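Local coordinates for protein glycoside hydrolase, family 11\:clostridium cellulosome enzyme, dockerin type i\:polysaccharide (Clostridium thermocellum, PDB 2C71) that probably removes acetyl groups from xylan as a metal-dependent carbohydrate esterase of family 4, aiding plant cell-wall degradation, at residues 117-129 against 141-153. Numbering follows the deposited sequence. Where two conformers were deposited one is given.
Sequences DLVFVGGLTANDW and AVINGVRDGTIIL
Leu124 drives its CD2 methyl into the corner between helix 135-145 and the loop leading to strand 151-155. With CG anti to the backbone N (chi1 173°), CD2 reaches the carbonyl O of Val142 at 3.7 Å and also meets the backbone of Gly145 and CG1 of Val146, while CB rests on the Thr150 methyl. Further along, the Ala126 methyl touches both Ala141 CB and Val142 CG2, 3.7 Å from the latter. Nearby, Leu153 lies alongside Thr125, both side chains pointing the same way, its CD1 4.0 Å from Thr125 CG2; Ile151 crosses Val121 at about a right angle. The side chain of Leu153 is about 7 Å from the bound magnesium ion. Gly123, with no side chain, brings its CA within 3.1 Å of Ile151 O. Two backbone hydrogen bonds make a single parallel beta bridge between Leu124 and Ile152: Leu124 N to Ile151 O and Leu153 N to Leu124 O, both 2.8 Å. Past the bridge, Ala126 N and Leu153 O are joined by a water instead, which accepts from Ala126 N and donates to Leu153 O and to Asp128 OD1, the last at 2.7 Å. Asp128 is itself held by Thr164 and His155. The bridge ties the loop that follows strand 119-120 to strand 151-155, which pairs in parallel with strand 6-12 in the central sheet of the NodB-type fold; helix 185-192 covers Val121 and Ile151, and helix 164-177 backs Val142 and Val146.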
loop_
_atom_site.group_PDB
_atom_site.type_symbol
_atom_site.label_atom_id
_atom_site.label_comp_id
_atom_site.label_asym_id
_atom_site.label_seq_id
_atom_site.Cartn_x
_atom_site.Cartn_y
_atom_site.Cartn_z
ATOM N N ASP A 117 -14.660 8.228 2.003
ATOM C CA ASP A 117 -14.475 9.131 0.864
ATOM C C ASP A 117 -13.028 9.131 0.369
ATOM O O ASP A 117 -12.374 10.171 0.284
ATOM C CB ASP A 117 -14.905 10.552 1.232
ATOM C CG ASP A 117 -15.130 11.426 0.014
ATOM O OD1 ASP A 117 -15.617 10.906 -1.012
ATOM O OD2 ASP A 117 -14.821 12.634 0.082
ATOM N N LEU A 118 -12.556 7.935 0.046
ATOM C CA LEU A 118 -11.230 7.664 -0.499
ATOM C C LEU A 118 -11.383 6.652 -1.602
ATOM O O LEU A 118 -12.381 5.917 -1.639
ATOM C CB LEU A 118 -10.292 7.047 0.601
ATOM C CG LEU A 118 -10.005 7.947 1.813
ATOM C CD1 LEU A 118 -9.361 7.193 2.952
ATOM C CD2 LEU A 118 -9.118 9.177 1.458
ATOM N N VAL A 119 -10.409 6.600 -2.528
ATOM C CA VAL A 119 -10.436 5.595 -3.598
ATOM C C VAL A 119 -9.975 4.249 -3.012
ATOM O O VAL A 119 -8.918 4.188 -2.379
ATOM C CB VAL A 119 -9.578 6.035 -4.769
ATOM C CG1 VAL A 119 -9.445 4.909 -5.779
ATOM C CG2 VAL A 119 -10.197 7.296 -5.433
ATOM N N PHE A 120 -10.768 3.202 -3.202
ATOM C CA PHE A 120 -10.487 1.882 -2.675
ATOM C C PHE A 120 -9.545 1.121 -3.609
ATOM O O PHE A 120 -9.799 1.020 -4.818
ATOM C CB PHE A 120 -11.751 1.042 -2.545
ATOM C CG PHE A 120 -12.626 1.370 -1.350
ATOM C CD1 PHE A 120 -13.058 2.655 -1.073
ATOM C CD2 PHE A 120 -13.087 0.343 -0.543
ATOM C CE1 PHE A 120 -13.924 2.925 -0.015
ATOM C CE2 PHE A 120 -13.938 0.588 0.537
ATOM C CZ PHE A 120 -14.349 1.872 0.800
ATOM N N VAL A 121 -8.465 0.587 -3.049
ATOM C CA VAL A 121 -7.517 -0.210 -3.819
ATOM C C VAL A 121 -7.348 -1.601 -3.220
ATOM O O VAL A 121 -7.307 -1.762 -2.001
ATOM C CB VAL A 121 -6.140 0.476 -3.903
ATOM C CG1 VAL A 121 -6.205 1.684 -4.825
ATOM C CG2 VAL A 121 -5.664 0.878 -2.517
ATOM N N GLY A 122 -7.249 -2.605 -4.086
ATOM C CA GLY A 122 -6.862 -3.939 -3.667
ATOM C C GLY A 122 -5.508 -4.350 -4.209
ATOM O O GLY A 122 -4.471 -3.896 -3.723
ATOM N N GLY A 123 -5.516 -5.213 -5.219
ATOM C CA GLY A 123 -4.316 -5.508 -5.980
ATOM C C GLY A 123 -3.970 -6.985 -5.988
ATOM O O GLY A 123 -4.554 -7.820 -5.297
ATOM N N LEU A 124 -2.978 -7.298 -6.791
ATOM C CA LEU A 124 -2.387 -8.625 -6.949
ATOM C C LEU A 124 -1.644 -8.993 -5.664
ATOM O O LEU A 124 -0.736 -8.286 -5.262
ATOM C CB LEU A 124 -1.383 -8.576 -8.120
ATOM C CG LEU A 124 -0.518 -9.833 -8.365
ATOM C CD1 LEU A 124 -1.393 -10.968 -8.914
ATOM C CD2 LEU A 124 0.637 -9.482 -9.306
ATOM N N THR A 125 -1.976 -10.128 -5.061
ATOM C CA THR A 125 -1.265 -10.564 -3.876
ATOM C C THR A 125 -0.230 -11.613 -4.243
ATOM O O THR A 125 -0.237 -12.164 -5.343
ATOM C CB THR A 125 -2.253 -11.090 -2.834
ATOM O OG1 THR A 125 -2.916 -12.226 -3.357
ATOM C CG2 THR A 125 -3.287 -10.053 -2.410
ATOM N N ALA A 126 0.647 -11.929 -3.282
ATOM C CA ALA A 126 1.828 -12.736 -3.543
ATOM C C ALA A 126 2.168 -13.678 -2.389
ATOM O O ALA A 126 3.310 -14.093 -2.232
ATOM C CB ALA A 126 3.021 -11.871 -3.887
ATOM N N ASN A 127 1.173 -13.990 -1.546
ATOM C CA ASN A 127 1.332 -14.937 -0.454
ATOM C C ASN A 127 2.445 -14.516 0.512
ATOM O O ASN A 127 3.033 -15.355 1.191
ATOM C CB ASN A 127 1.503 -16.367 -0.963
ATOM C CG ASN A 127 0.319 -16.857 -1.749
ATOM O OD1 ASN A 127 0.472 -17.633 -2.689
ATOM N ND2 ASN A 127 -0.861 -16.439 -1.385
ATOM N N ASP A 128 2.677 -13.193 0.647
ATOM C CA ASP A 128 3.811 -12.735 1.442
ATOM C C ASP A 128 3.475 -12.495 2.888
ATOM O O ASP A 128 4.305 -11.963 3.632
ATOM C CB ASP A 128 4.499 -11.522 0.803
ATOM C CG ASP A 128 3.864 -10.197 1.145
ATOM O OD1 ASP A 128 2.619 -10.148 1.154
ATOM O OD2 ASP A 128 4.633 -9.220 1.382
ATOM N N TRP A 129 2.302 -12.949 3.312
ATOM C CA TRP A 129 1.910 -13.055 4.725
ATOM C C TRP A 129 2.141 -14.460 5.274
ATOM O O TRP A 129 1.785 -14.731 6.426
ATOM C CB TRP A 129 0.468 -12.613 4.918
ATOM C CG TRP A 129 -0.505 -13.512 4.202
ATOM C CD1 TRP A 129 -1.156 -14.581 4.715
ATOM C CD2 TRP A 129 -0.907 -13.410 2.833
ATOM N NE1 TRP A 129 -1.934 -15.170 3.731
ATOM C CE2 TRP A 129 -1.805 -14.454 2.576
ATOM C CE3 TRP A 129 -0.646 -12.474 1.811
ATOM C CZ2 TRP A 129 -2.410 -14.632 1.305
ATOM C CZ3 TRP A 129 -1.254 -12.651 0.572
ATOM C CH2 TRP A 129 -2.086 -13.714 0.345
ATOM N N ALA A 141 5.621 -14.890 -7.721
ATOM C CA ALA A 141 4.187 -14.634 -7.656
ATOM C C ALA A 141 3.846 -13.268 -8.242
ATOM O O ALA A 141 2.862 -13.120 -8.965
ATOM C CB ALA A 141 3.695 -14.734 -6.220
ATOM N N VAL A 142 4.668 -12.273 -7.925
ATOM C CA VAL A 142 4.479 -10.927 -8.453
ATOM C C VAL A 142 4.773 -10.872 -9.948
ATOM O O VAL A 142 3.952 -10.398 -10.734
ATOM C CB VAL A 142 5.373 -9.905 -7.726
ATOM C CG1 VAL A 142 5.310 -8.554 -8.424
ATOM C CG2 VAL A 142 4.957 -9.778 -6.268
ATOM N N ILE A 143 5.946 -11.363 -10.335
ATOM C CA ILE A 143 6.434 -11.205 -11.727
ATOM C C ILE A 143 5.522 -11.903 -12.718
ATOM O O ILE A 143 5.303 -11.388 -13.818
ATOM C CB ILE A 143 7.858 -11.698 -11.812
ATOM C CG1 ILE A 143 8.809 -10.766 -11.050
ATOM C CG2 ILE A 143 8.265 -12.048 -13.273
ATOM C CD1 ILE A 143 10.117 -11.417 -10.727
ATOM N N ASN A 144 4.992 -13.059 -12.373
ATOM C CA ASN A 144 4.115 -13.782 -13.277
ATOM C C ASN A 144 2.701 -13.262 -13.327
ATOM O O ASN A 144 2.004 -13.584 -14.256
ATOM C CB ASN A 144 4.245 -15.303 -13.000
ATOM C CG ASN A 144 5.634 -15.834 -13.341
ATOM O OD1 ASN A 144 5.996 -15.950 -14.561
ATOM N ND2 ASN A 144 6.411 -16.179 -12.352
ATOM N N GLY A 145 2.279 -12.438 -12.379
ATOM C CA GLY A 145 0.944 -11.891 -12.310
ATOM C C GLY A 145 0.797 -10.491 -12.847
ATOM O O GLY A 145 -0.306 -10.097 -13.172
ATOM N N VAL A 146 1.878 -9.736 -12.906
ATOM C CA VAL A 146 1.731 -8.350 -13.298
ATOM C C VAL A 146 1.396 -8.207 -14.784
ATOM O O VAL A 146 1.795 -8.985 -15.638
ATOM C CB VAL A 146 2.963 -7.491 -12.998
ATOM C CG1 VAL A 146 3.171 -7.269 -11.497
ATOM C CG2 VAL A 146 4.148 -7.967 -13.699
ATOM N N ARG A 147 0.660 -7.124 -15.052
ATOM C CA ARG A 147 0.421 -6.597 -16.386
ATOM C C ARG A 147 0.472 -5.075 -16.285
ATOM O O ARG A 147 0.582 -4.512 -15.199
ATOM C CB ARG A 147 -0.925 -7.060 -16.970
ATOM C CG ARG A 147 -2.124 -6.675 -16.212
ATOM C CD ARG A 147 -3.435 -7.232 -16.821
ATOM N NE ARG A 147 -4.577 -7.010 -15.937
ATOM C CZ ARG A 147 -4.608 -6.104 -14.970
ATOM N NH1 ARG A 147 -3.560 -5.300 -14.779
ATOM N NH2 ARG A 147 -5.693 -5.976 -14.228
ATOM N N ASP A 148 0.404 -4.396 -17.422
ATOM C CA ASP A 148 0.353 -2.960 -17.417
ATOM C C ASP A 148 -0.821 -2.484 -16.587
ATOM O O ASP A 148 -1.961 -2.880 -16.846
ATOM C CB ASP A 148 0.226 -2.470 -18.847
ATOM C CG ASP A 148 0.329 -0.976 -19.000
ATOM O OD1 ASP A 148 0.670 -0.229 -18.060
ATOM O OD2 ASP A 148 -0.022 -0.549 -20.140
ATOM N N GLY A 149 -0.550 -1.649 -15.574
ATOM C CA GLY A 149 -1.575 -1.111 -14.719
ATOM C C GLY A 149 -1.812 -1.858 -13.400
ATOM O O GLY A 149 -2.622 -1.392 -12.593
ATOM N N THR A 150 -1.113 -2.969 -13.172
ATOM C CA THR A 150 -1.355 -3.727 -11.935
ATOM C C THR A 150 -0.943 -2.914 -10.702
ATOM O O THR A 150 0.134 -2.312 -10.647
ATOM C CB THR A 150 -0.555 -5.024 -11.965
ATOM O OG1 THR A 150 -0.998 -5.842 -13.059
ATOM C CG2 THR A 150 -0.575 -5.808 -10.672
ATOM N N ILE A 151 -1.776 -3.034 -9.659
ATOM C CA ILE A 151 -1.441 -2.634 -8.296
ATOM C C ILE A 151 -0.957 -3.898 -7.579
ATOM O O ILE A 151 -1.691 -4.884 -7.546
ATOM C CB ILE A 151 -2.629 -2.004 -7.600
ATOM C CG1 ILE A 151 -3.095 -0.721 -8.316
ATOM C CG2 ILE A 151 -2.335 -1.760 -6.118
ATOM C CD1 ILE A 151 -4.451 -0.165 -7.806
ATOM N N ILE A 152 0.266 -3.892 -7.077
ATOM C CA ILE A 152 0.872 -5.052 -6.402
ATOM C C ILE A 152 0.703 -4.859 -4.902
ATOM O O ILE A 152 1.148 -3.841 -4.355
ATOM C CB ILE A 152 2.376 -5.127 -6.711
ATOM C CG1 ILE A 152 2.667 -5.203 -8.224
ATOM C CG2 ILE A 152 2.984 -6.322 -5.978
ATOM C CD1 ILE A 152 4.083 -4.921 -8.568
ATOM N N LEU A 153 0.048 -5.798 -4.235
ATOM C CA LEU A 153 -0.220 -5.776 -2.791
ATOM C C LEU A 153 0.826 -6.673 -2.100
ATOM O O LEU A 153 0.773 -7.909 -2.204
ATOM C CB LEU A 153 -1.622 -6.218 -2.500
ATOM C CG LEU A 153 -2.115 -6.052 -1.047
ATOM C CD1 LEU A 153 -3.618 -6.329 -1.008
ATOM C CD2 LEU A 153 -1.398 -6.890 -0.013
HETATM O O HOH W 1 0.825 -10.294 -0.919
#